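PDB 5U1T: separin from Saccharomyces cerevisiae, which is a caspase-like cysteine protease that cleaves the MCD1/SCC1 subunit of cohesin at anaphase onset, triggering chromosome segregation, and is held inactive by securin for most of the cell cycle. Local coordinates for residues 1260-1263 and 1264-1268; 1268-1271 and 1272-1275; 1325-1328 and 1329-1332. One frame throughout, in Å; residues are numbered along the deposited sequence.

Interaction 1: residues 1260-1263 and 1264-1268; sequences DKFY and EILHQ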
ATOM      1  N   ASP A1260      30.473 -51.292  47.047  1.00 61.85           N
ATOM      2  CA  ASP A1260      30.387 -51.719  48.440  1.00 56.05           C
ATOM      3  C   ASP A1260      31.316 -50.892  49.319  1.00 54.83           C
ATOM      4  O   ASP A1260      30.922 -50.400  50.379  1.00 53.69           O
ATOM      5  CB  ASP A1260      30.737 -53.201  48.578  1.00 59.52           C
ATOM      6  CG  ASP A1260      29.594 -54.119  48.187  1.00 64.60           C
ATOM      7  OD1 ASP A1260      28.449 -53.653  48.061  1.00 62.81           O
ATOM      8  OD2 ASP A1260      29.839 -55.333  48.019  1.00 72.67           O
ATOM      9  N   LYS A1261      32.554 -50.736  48.858  1.00 51.54           N
ATOM     10  CA  LYS A1261      33.576 -50.008  49.610  1.00 56.20           C
ATOM     11  C   LYS A1261      33.256 -48.517  49.727  1.00 58.09           C
ATOM     12  O   LYS A1261      33.251 -47.947  50.831  1.00 57.39           O
ATOM     13  CB  LYS A1261      34.944 -50.208  48.955  1.00 62.23           C
ATOM     14  CG  LYS A1261      35.483 -51.625  49.103  1.00 64.45           C
ATOM     15  CD  LYS A1261      35.869 -51.914  50.533  1.00 63.04           C
ATOM     16  CE  LYS A1261      36.673 -53.200  50.597  1.00 73.66           C
ATOM     17  NZ  LYS A1261      37.527 -53.326  51.839  1.00 80.12           N
ATOM     18  N   PHE A1262      33.012 -47.914  48.565  1.00 57.70           N
ATOM     19  CA  PHE A1262      32.536 -46.554  48.426  1.00 52.14           C
ATOM     20  C   PHE A1262      31.467 -46.247  49.466  1.00 53.17           C
ATOM     21  O   PHE A1262      31.617 -45.317  50.250  1.00 54.38           O
ATOM     22  CB  PHE A1262      31.996 -46.336  47.001  1.00 53.13           C
ATOM     23  CG  PHE A1262      31.310 -45.016  46.803  1.00 51.58           C
ATOM     24  CD1 PHE A1262      32.048 -43.861  46.599  1.00 53.25           C
ATOM     25  CD2 PHE A1262      29.915 -44.933  46.810  1.00 57.24           C
ATOM     26  CE1 PHE A1262      31.413 -42.643  46.420  1.00 53.10           C
ATOM     27  CE2 PHE A1262      29.271 -43.721  46.641  1.00 56.26           C
ATOM     28  CZ  PHE A1262      30.020 -42.572  46.448  1.00 54.64           C
ATOM     29  N   TYR A1263      30.400 -47.037  49.496  1.00 51.84           N
ATOM     30  CA  TYR A1263      29.347 -46.792  50.476  1.00 48.69           C
ATOM     31  C   TYR A1263      29.820 -47.004  51.908  1.00 54.58           C
ATOM     32  O   TYR A1263      29.459 -46.230  52.783  1.00 54.95           O
ATOM     33  CB  TYR A1263      28.117 -47.651  50.193  1.00 51.44           C
ATOM     34  CG  TYR A1263      27.230 -47.026  49.145  1.00 53.71           C
ATOM     35  CD1 TYR A1263      26.522 -45.853  49.407  1.00 50.65           C
ATOM     36  CD2 TYR A1263      27.120 -47.590  47.883  1.00 58.04           C
ATOM     37  CE1 TYR A1263      25.717 -45.274  48.440  1.00 56.76           C
ATOM     38  CE2 TYR A1263      26.325 -47.017  46.912  1.00 64.07           C
ATOM     39  CZ  TYR A1263      25.626 -45.862  47.192  1.00 59.60           C
ATOM     40  OH  TYR A1263      24.842 -45.322  46.204  1.00 52.49           O
ATOM     41  N   GLU A1264      30.632 -48.029  52.156  1.00 63.30           N
ATOM     42  CA  GLU A1264      31.149 -48.219  53.500  1.00 61.81           C
ATOM     43  C   GLU A1264      31.919 -46.964  53.891  1.00 56.94           C
ATOM     44  O   GLU A1264      31.708 -46.408  54.974  1.00 54.51           O
ATOM     45  CB  GLU A1264      32.025 -49.458  53.588  1.00 63.41           C
ATOM     46  CG  GLU A1264      33.059 -49.465  54.734  1.00 62.32           C
ATOM     47  CD  GLU A1264      34.261 -50.388  54.411  1.00 69.08           C
ATOM     48  OE1 GLU A1264      34.308 -50.932  53.276  1.00 67.57           O
ATOM     49  OE2 GLU A1264      35.151 -50.590  55.280  1.00 78.05           O
ATOM     50  N   ILE A1265      32.771 -46.495  52.991  1.00 47.47           N
ATOM     51  CA  ILE A1265      33.523 -45.278  53.259  1.00 52.97           C
ATOM     52  C   ILE A1265      32.619 -44.069  53.593  1.00 56.20           C
ATOM     53  O   ILE A1265      32.897 -43.334  54.544  1.00 57.13           O
ATOM     54  CB  ILE A1265      34.448 -44.947  52.084  1.00 50.61           C
ATOM     55  CG1 ILE A1265      35.561 -45.995  52.020  1.00 43.94           C
ATOM     56  CG2 ILE A1265      35.029 -43.544  52.235  1.00 53.26           C
ATOM     57  CD1 ILE A1265      36.207 -46.123  50.698  1.00 49.30           C
ATOM     58  N   LEU A1266      31.525 -43.882  52.857  1.00 51.30           N
ATOM     59  CA  LEU A1266      30.579 -42.812  53.185  1.00 52.54           C
ATOM     60  C   LEU A1266      29.908 -43.036  54.550  1.00 50.71           C
ATOM     61  O   LEU A1266      29.643 -42.078  55.295  1.00 49.35           O
ATOM     62  CB  LEU A1266      29.517 -42.677  52.088  1.00 53.89           C
ATOM     63  CG  LEU A1266      29.981 -42.111  50.734  1.00 54.73           C
ATOM     64  CD1 LEU A1266      28.809 -41.860  49.763  1.00 52.92           C
ATOM     65  CD2 LEU A1266      30.808 -40.840  50.923  1.00 46.95           C
ATOM     66  N   HIS A1267      29.661 -44.309  54.871  1.00 54.22           N
ATOM     67  CA  HIS A1267      28.962 -44.700  56.093  1.00 49.93           C
ATOM     68  C   HIS A1267      29.760 -44.314  57.319  1.00 49.08           C
ATOM     69  O   HIS A1267      29.209 -43.811  58.290  1.00 49.86           O
ATOM     70  CB  HIS A1267      28.684 -46.204  56.101  1.00 48.45           C
ATOM     71  CG  HIS A1267      27.791 -46.660  57.217  1.00 44.42           C
ATOM     72  ND1 HIS A1267      27.355 -47.957  57.336  1.00 39.88           N
ATOM     73  CD2 HIS A1267      27.248 -45.987  58.263  1.00 49.83           C
ATOM     74  CE1 HIS A1267      26.582 -48.070  58.398  1.00 43.45           C
ATOM     75  NE2 HIS A1267      26.507 -46.895  58.985  1.00 42.91           N
ATOM     76  N   GLN A1268      31.064 -44.524  57.271  1.00 54.12           N
ATOM     77  CA  GLN A1268      31.866 -44.330  58.462  1.00 54.42           C
ATOM     78  C   GLN A1268      32.408 -42.910  58.587  1.00 54.04           C
ATOM     79  O   GLN A1268      32.903 -42.531  59.644  1.00 57.04           O
ATOM     80  CB  GLN A1268      33.012 -45.346  58.493  1.00 53.24           C
ATOM     81  CG  GLN A1268      34.160 -45.052  57.546  1.00 62.88           C
ATOM     82  CD  GLN A1268      35.270 -46.129  57.588  1.00 72.82           C
ATOM     83  OE1 GLN A1268      35.395 -46.967  56.662  1.00 67.83           O
ATOM     84  NE2 GLN A1268      36.080 -46.103  58.666  1.00 66.22           N
TER

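Interaction 2: residues 1268-1271 and 1272-1275; sequences QNLP and SRKL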
ATOM      1  N   GLN A1268      31.064 -44.524  57.271  1.00 54.12           N
ATOM      2  CA  GLN A1268      31.866 -44.330  58.462  1.00 54.42           C
ATOM      3  C   GLN A1268      32.408 -42.910  58.587  1.00 54.04           C
ATOM      4  O   GLN A1268      32.903 -42.531  59.644  1.00 57.04           O
ATOM      5  CB  GLN A1268      33.012 -45.346  58.493  1.00 53.24           C
ATOM      6  CG  GLN A1268      34.160 -45.052  57.546  1.00 62.88           C
ATOM      7  CD  GLN A1268      35.270 -46.129  57.588  1.00 72.82           C
ATOM      8  OE1 GLN A1268      35.395 -46.967  56.662  1.00 67.83           O
ATOM      9  NE2 GLN A1268      36.080 -46.103  58.666  1.00 66.22           N
ATOM     10  N   ASN A1269      32.278 -42.108  57.538  1.00 54.74           N
ATOM     11  CA  ASN A1269      32.937 -40.807  57.524  1.00 51.39           C
ATOM     12  C   ASN A1269      32.035 -39.578  57.370  1.00 53.37           C
ATOM     13  O   ASN A1269      32.500 -38.449  57.541  1.00 51.01           O
ATOM     14  CB  ASN A1269      33.984 -40.805  56.422  1.00 50.84           C
ATOM     15  CG  ASN A1269      35.143 -41.694  56.746  1.00 57.96           C
ATOM     16  OD1 ASN A1269      35.688 -41.627  57.851  1.00 59.14           O
ATOM     17  ND2 ASN A1269      35.521 -42.562  55.803  1.00 57.49           N
ATOM     18  N   LEU A1270      30.760 -39.807  57.054  1.00 48.42           N
ATOM     19  CA  LEU A1270      29.753 -38.742  56.999  1.00 49.58           C
ATOM     20  C   LEU A1270      28.913 -38.673  58.282  1.00 47.77           C
ATOM     21  O   LEU A1270      28.254 -39.638  58.640  1.00 49.49           O
ATOM     22  CB  LEU A1270      28.828 -38.951  55.803  1.00 50.17           C
ATOM     23  CG  LEU A1270      29.158 -38.319  54.459  1.00 49.87           C
ATOM     24  CD1 LEU A1270      30.636 -38.293  54.204  1.00 42.55           C
ATOM     25  CD2 LEU A1270      28.427 -39.085  53.372  1.00 51.35           C
ATOM     26  N   PRO A1271      28.905 -37.512  58.951  1.00 47.19           N
ATOM     27  CA  PRO A1271      28.199 -37.341  60.224  1.00 44.82           C
ATOM     28  C   PRO A1271      26.766 -37.852  60.191  1.00 49.57           C
ATOM     29  O   PRO A1271      26.280 -38.381  61.188  1.00 55.04           O
ATOM     30  CB  PRO A1271      28.205 -35.829  60.443  1.00 39.58           C
ATOM     31  CG  PRO A1271      29.213 -35.290  59.560  1.00 48.78           C
ATOM     32  CD  PRO A1271      29.441 -36.242  58.435  1.00 53.26           C
ATOM     33  N   SER A1272      26.095 -37.698  59.061  1.00 52.85           N
ATOM     34  CA  SER A1272      24.706 -38.098  58.965  1.00 51.35           C
ATOM     35  C   SER A1272      24.550 -39.604  59.036  1.00 50.96           C
ATOM     36  O   SER A1272      23.633 -40.111  59.684  1.00 49.57           O
ATOM     37  CB  SER A1272      24.092 -37.582  57.672  1.00 50.07           C
ATOM     38  OG  SER A1272      22.687 -37.549  57.805  1.00 49.73           O
ATOM     39  N   ARG A1273      25.447 -40.322  58.361  1.00 50.04           N
ATOM     40  CA  ARG A1273      25.317 -41.767  58.253  1.00 47.56           C
ATOM     41  C   ARG A1273      25.828 -42.398  59.530  1.00 49.11           C
ATOM     42  O   ARG A1273      25.428 -43.490  59.909  1.00 48.50           O
ATOM     43  CB  ARG A1273      26.051 -42.273  57.020  1.00 47.35           C
ATOM     44  CG  ARG A1273      25.228 -42.107  55.786  1.00 46.86           C
ATOM     45  CD  ARG A1273      26.043 -41.943  54.529  1.00 52.05           C
ATOM     46  NE  ARG A1273      25.219 -41.334  53.493  1.00 57.85           N
ATOM     47  CZ  ARG A1273      24.838 -41.910  52.352  1.00 57.86           C
ATOM     48  NH1 ARG A1273      25.225 -43.141  52.024  1.00 48.43           N
ATOM     49  NH2 ARG A1273      24.071 -41.213  51.526  1.00 55.54           N
ATOM     50  N   LYS A1274      26.668 -41.653  60.225  1.00 50.66           N
ATOM     51  CA  LYS A1274      27.203 -42.105  61.492  1.00 47.69           C
ATOM     52  C   LYS A1274      26.212 -41.965  62.626  1.00 50.78           C
ATOM     53  O   LYS A1274      26.288 -42.737  63.579  1.00 51.29           O
ATOM     54  CB  LYS A1274      28.472 -41.340  61.820  1.00 45.08           C
ATOM     55  CG  LYS A1274      29.539 -41.534  60.755  1.00 49.32           C
ATOM     56  CD  LYS A1274      30.660 -40.539  60.920  1.00 48.45           C
ATOM     57  CE  LYS A1274      31.217 -40.648  62.313  1.00 45.17           C
ATOM     58  NZ  LYS A1274      32.486 -39.900  62.383  1.00 57.83           N
ATOM     59  N   LEU A1275      25.272 -41.018  62.523  1.00 45.48           N
ATOM     60  CA  LEU A1275      24.416 -40.672  63.665  1.00 39.41           C
ATOM     61  C   LEU A1275      22.904 -40.787  63.491  1.00 44.82           C
ATOM     62  O   LEU A1275      22.177 -40.749  64.489  1.00 50.71           O
ATOM     63  CB  LEU A1275      24.706 -39.238  64.107  1.00 42.42           C
ATOM     64  CG  LEU A1275      26.167 -38.892  64.367  1.00 45.35           C
ATOM     65  CD1 LEU A1275      26.315 -37.399  64.334  1.00 40.71           C
ATOM     66  CD2 LEU A1275      26.700 -39.496  65.681  1.00 38.21           C
TER

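Interaction 3: residues 1325-1328 and 1329-1332; sequences NAYD and EIDF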
ATOM      1  N   ASN A1325      25.436 -32.676  56.004  1.00 47.36           N
ATOM      2  CA  ASN A1325      26.734 -33.067  56.493  1.00 43.95           C
ATOM      3  C   ASN A1325      27.628 -31.851  56.676  1.00 48.38           C
ATOM      4  O   ASN A1325      28.308 -31.441  55.746  1.00 50.02           O
ATOM      5  CB  ASN A1325      27.381 -34.079  55.547  1.00 42.82           C
ATOM      6  CG  ASN A1325      26.747 -35.451  55.653  1.00 48.33           C
ATOM      7  OD1 ASN A1325      26.243 -36.000  54.681  1.00 44.47           O
ATOM      8  ND2 ASN A1325      26.756 -36.007  56.857  1.00 49.89           N
ATOM      9  N   ALA A1326      27.625 -31.277  57.877  1.00 50.88           N
ATOM     10  CA  ALA A1326      28.566 -30.216  58.218  1.00 48.24           C
ATOM     11  C   ALA A1326      30.000 -30.597  57.831  1.00 51.75           C
ATOM     12  O   ALA A1326      30.503 -31.635  58.273  1.00 53.94           O
ATOM     13  CB  ALA A1326      28.487 -29.915  59.688  1.00 52.21           C
ATOM     14  N   TYR A1327      30.641 -29.772  56.998  1.00 54.00           N
ATOM     15  CA  TYR A1327      32.007 -30.023  56.536  1.00 58.12           C
ATOM     16  C   TYR A1327      32.942 -29.971  57.736  1.00 58.55           C
ATOM     17  O   TYR A1327      34.021 -30.559  57.757  1.00 67.33           O
ATOM     18  CB  TYR A1327      32.437 -29.006  55.472  1.00 60.47           C
ATOM     19  CG  TYR A1327      31.833 -29.220  54.094  1.00 58.33           C
ATOM     20  CD1 TYR A1327      30.734 -30.051  53.913  1.00 51.52           C
ATOM     21  CD2 TYR A1327      32.384 -28.612  52.969  1.00 67.39           C
ATOM     22  CE1 TYR A1327      30.186 -30.259  52.664  1.00 54.95           C
ATOM     23  CE2 TYR A1327      31.841 -28.826  51.690  1.00 66.69           C
ATOM     24  CZ  TYR A1327      30.734 -29.642  51.554  1.00 63.07           C
ATOM     25  OH  TYR A1327      30.171 -29.855  50.315  1.00 67.49           O
ATOM     26  N   ASP A1328      32.481 -29.243  58.732  1.00 58.59           N
ATOM     27  CA  ASP A1328      33.026 -29.193  60.067  1.00 59.12           C
ATOM     28  C   ASP A1328      33.351 -30.547  60.689  1.00 57.95           C
ATOM     29  O   ASP A1328      34.275 -30.680  61.498  1.00 56.63           O
ATOM     30  CB  ASP A1328      32.011 -28.475  60.946  1.00 65.20           C
ATOM     31  CG  ASP A1328      32.657 -27.522  61.869  1.00 77.67           C
ATOM     32  OD1 ASP A1328      33.744 -27.884  62.355  1.00 85.75           O
ATOM     33  OD2 ASP A1328      32.114 -26.409  62.095  1.00 88.98           O
ATOM     34  N   GLU A1329      32.562 -31.550  60.339  1.00 54.47           N
ATOM     35  CA  GLU A1329      32.671 -32.833  60.995  1.00 50.97           C
ATOM     36  C   GLU A1329      32.670 -33.991  60.023  1.00 55.58           C
ATOM     37  O   GLU A1329      32.420 -35.118  60.417  1.00 58.76           O
ATOM     38  CB  GLU A1329      31.537 -33.021  62.014  1.00 58.34           C
ATOM     39  CG  GLU A1329      30.310 -32.167  61.804  1.00 53.73           C
ATOM     40  CD  GLU A1329      29.203 -32.490  62.790  1.00 63.17           C
ATOM     41  OE1 GLU A1329      29.269 -33.562  63.442  1.00 75.15           O
ATOM     42  OE2 GLU A1329      28.260 -31.674  62.929  1.00 63.95           O
ATOM     43  N   ILE A1330      32.933 -33.726  58.749  1.00 55.12           N
ATOM     44  CA  ILE A1330      33.227 -34.814  57.837  1.00 54.63           C
ATOM     45  C   ILE A1330      34.700 -35.150  58.024  1.00 53.86           C
ATOM     46  O   ILE A1330      35.526 -34.247  58.171  1.00 55.60           O
ATOM     47  CB  ILE A1330      32.939 -34.443  56.367  1.00 60.13           C
ATOM     48  CG1 ILE A1330      31.446 -34.144  56.166  1.00 56.21           C
ATOM     49  CG2 ILE A1330      33.436 -35.541  55.415  1.00 54.15           C
ATOM     50  CD1 ILE A1330      31.137 -33.378  54.901  1.00 55.21           C
ATOM     51  N   ASP A1331      35.038 -36.431  58.042  1.00 53.79           N
ATOM     52  CA  ASP A1331      36.443 -36.795  58.106  1.00 59.51           C
ATOM     53  C   ASP A1331      37.051 -36.841  56.712  1.00 55.74           C
ATOM     54  O   ASP A1331      37.141 -37.905  56.106  1.00 56.74           O
ATOM     55  CB  ASP A1331      36.632 -38.140  58.804  1.00 59.85           C
ATOM     56  CG  ASP A1331      38.072 -38.381  59.213  1.00 62.69           C
ATOM     57  OD1 ASP A1331      38.949 -37.575  58.821  1.00 63.18           O
ATOM     58  OD2 ASP A1331      38.326 -39.382  59.921  1.00 65.79           O
ATOM     59  N   PHE A1332      37.475 -35.683  56.215  1.00 61.66           N
ATOM     60  CA  PHE A1332      38.045 -35.579  54.873  1.00 58.61           C
ATOM     61  C   PHE A1332      39.353 -36.344  54.766  1.00 60.65           C
ATOM     62  O   PHE A1332      39.648 -36.897  53.714  1.00 60.48           O
ATOM     63  CB  PHE A1332      38.253 -34.115  54.476  1.00 60.76           C
ATOM     64  CG  PHE A1332      36.984 -33.408  54.108  1.00 59.66           C
ATOM     65  CD1 PHE A1332      36.441 -33.559  52.852  1.00 53.57           C
ATOM     66  CD2 PHE A1332      36.325 -32.611  55.027  1.00 55.99           C
ATOM     67  CE1 PHE A1332      35.271 -32.926  52.512  1.00 54.39           C
ATOM     68  CE2 PHE A1332      35.157 -31.969  54.691  1.00 60.60           C
ATOM     69  CZ  PHE A1332      34.628 -32.126  53.424  1.00 60.28           C
TER

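Interaction 1: residues 1260-1263 and 1264-1268
CG of Leu1266 lies over one face of the Phe1262 ring, four residues back on the same helix, and its CD1 reaches the rim, 3.6 Å from CZ of Phe1262. An edge of this ring meets the next: CD2 of Phe1262 stands over the centre of the Tyr1263 ring, 4.0 Å above its plane. Phe1262 gets there because its CG is anti to the backbone N (chi1 172°), whereas CG of Tyr1263 is turned beside its own N. Lys1284 makes a cation-pi contact with the Tyr1263 ring, whose OH is hydrogen-bonded to the backbone N of Val1285. Edge-to-face with Phe1282 is the His1267 imidazole.

Beneath these side chains run ordinary alpha-helical i to i+4 bonds, from Glu1264 N to Asp1260 O (3.0 Å) through to His1267 N and Tyr1263 O (2.8 Å). On another flank Lys1261 and Glu1264 lie side by side and point the same way. NZ of Lys1261 stays 4.3 Å from OE1 of Glu1264, so the opposite charges probably attract without forming a salt bridge. Ile1265 lays CG1 and CD1 against the carbonyl of Lys1261 and carries on to Leu1335 and Gln1338. An alanine here would strip off that branch and is likely to open a gap between this helix and helix 1332-1347.

Helix 1252-1269 thus works on two fronts at once: Phe1262 and Tyr1263 pack on Ile1290 of helix 1287-1294, while Lys1261 and Ile1265 touch helix 1332-1347.

Interaction 2: residues 1268-1271 and 1272-1275
The carbonyl O of Leu1270 accepts Lys1274 N at 3.0 Å and, more weakly, Arg1273 N at 2.9 Å. Lys1274 folds its aliphatic chain back over the same turn: with CG beside the backbone N (chi1 -60°) and an extended chi2, its CD passes 3.3 Å from Gln1268 O, and a bend at chi3 (56°) then turns CE aside. Side by side with this, the Leu1270 and Arg1273 side chains run in the same direction, CD2 of Leu1270 lying 3.9 Å from CD of Arg1273 and meeting the guanidinium end obliquely. Leu1275 closes the turn with a weak bond from its N to Pro1271 O (3.1 Å).

This is a sharp joint between two helices. Leu1270 is the first residue to leave helical backbone angles after helix 1252-1269, with psi at 122°, and it is also the N-cap of the short helix 1271-1275. Pro1271 fills the first helical position, where the lack of an N-H costs no helical bond.

Further out, the charged and polar ends are held by other parts of the chain. The Arg1273 guanidinium forms a salt bridge through NH2 to Glu1323 and a hydrogen bond to the carbonyl of Ile1283, while the side chains of Arg1273 and Leu1270 both touch Leu1318 of helix 1303-1320. Asn1269 donates through ND2 to OE1 of Gln1338 on helix 1332-1347.

Interaction 3: residues 1325-1328 and 1329-1332
Ala1326 and Glu1329 close a beta turn, with helical backbone angles at the two central residues, Tyr1327 and Asp1328. It leads straight into a second, tighter bend, an inverse gamma turn centred on Asp1331, which is itself the N-cap of helix 1332-1347.

The hydrogen bonds come first. Glu1329 N reaches Ala1326 O at 2.9 Å and in a fairly straight line (166° at the hydrogen), but it approaches from above the carbonyl plane rather than on a lone pair. Ile1330 N adds a long, weak bond to Tyr1327 O, 3.5 Å away. In the gamma turn the bond from Phe1332 N to Ile1330 O is also weak, as is the capping bond that Asp1331 OD1 accepts from Met1334 N.

The aromatic contact is T-shaped: Phe1332 presents its edge to the face of Tyr1327, with the planes at 75° and the ring centroids 5.7 Å apart. CZ of Phe1332 stands 4.1 Å above the Tyr1327 plane, displaced toward the rim.

Apolar packing fills in around the rings. CD1 of Ile1330 comes 3.5 Å from CD1 of Tyr1327, and both residues rest on Leu1315 of helix 1303-1320. The other branch of Ile1330, CG2, is anti to the backbone N, a setting that carries it over the centre of the Phe1332 ring. On the outer flank, CB of Ala1326 meets CG of Glu1329.

Phe1332 uses its edge twice, for Tyr1327 O lies in the plane of its ring, 3.6 Å from CE2.

How the interactions relate
Following the chain from its N terminus, interaction 1 lies within the last turns of helix 1252-1269, and interaction 2 takes over at their shared Gln1268, turning the chain into helix 1271-1275. The two touch where Arg1273 comes back beside Tyr1263 and His1267. Interaction 3 follows in series after helix 1303-1320, at the bend that starts helix 1332-1347. None of the three is nested in another: each is a local turn. Interactions 2 and 3 meet, however, through a probable hydrogen bond between Asn1269 O and Asp1331 N and through Pro1271 packed on Glu1329, so the end of one helix is tied to the beginning of another. Interactions 1 and 3 do not touch.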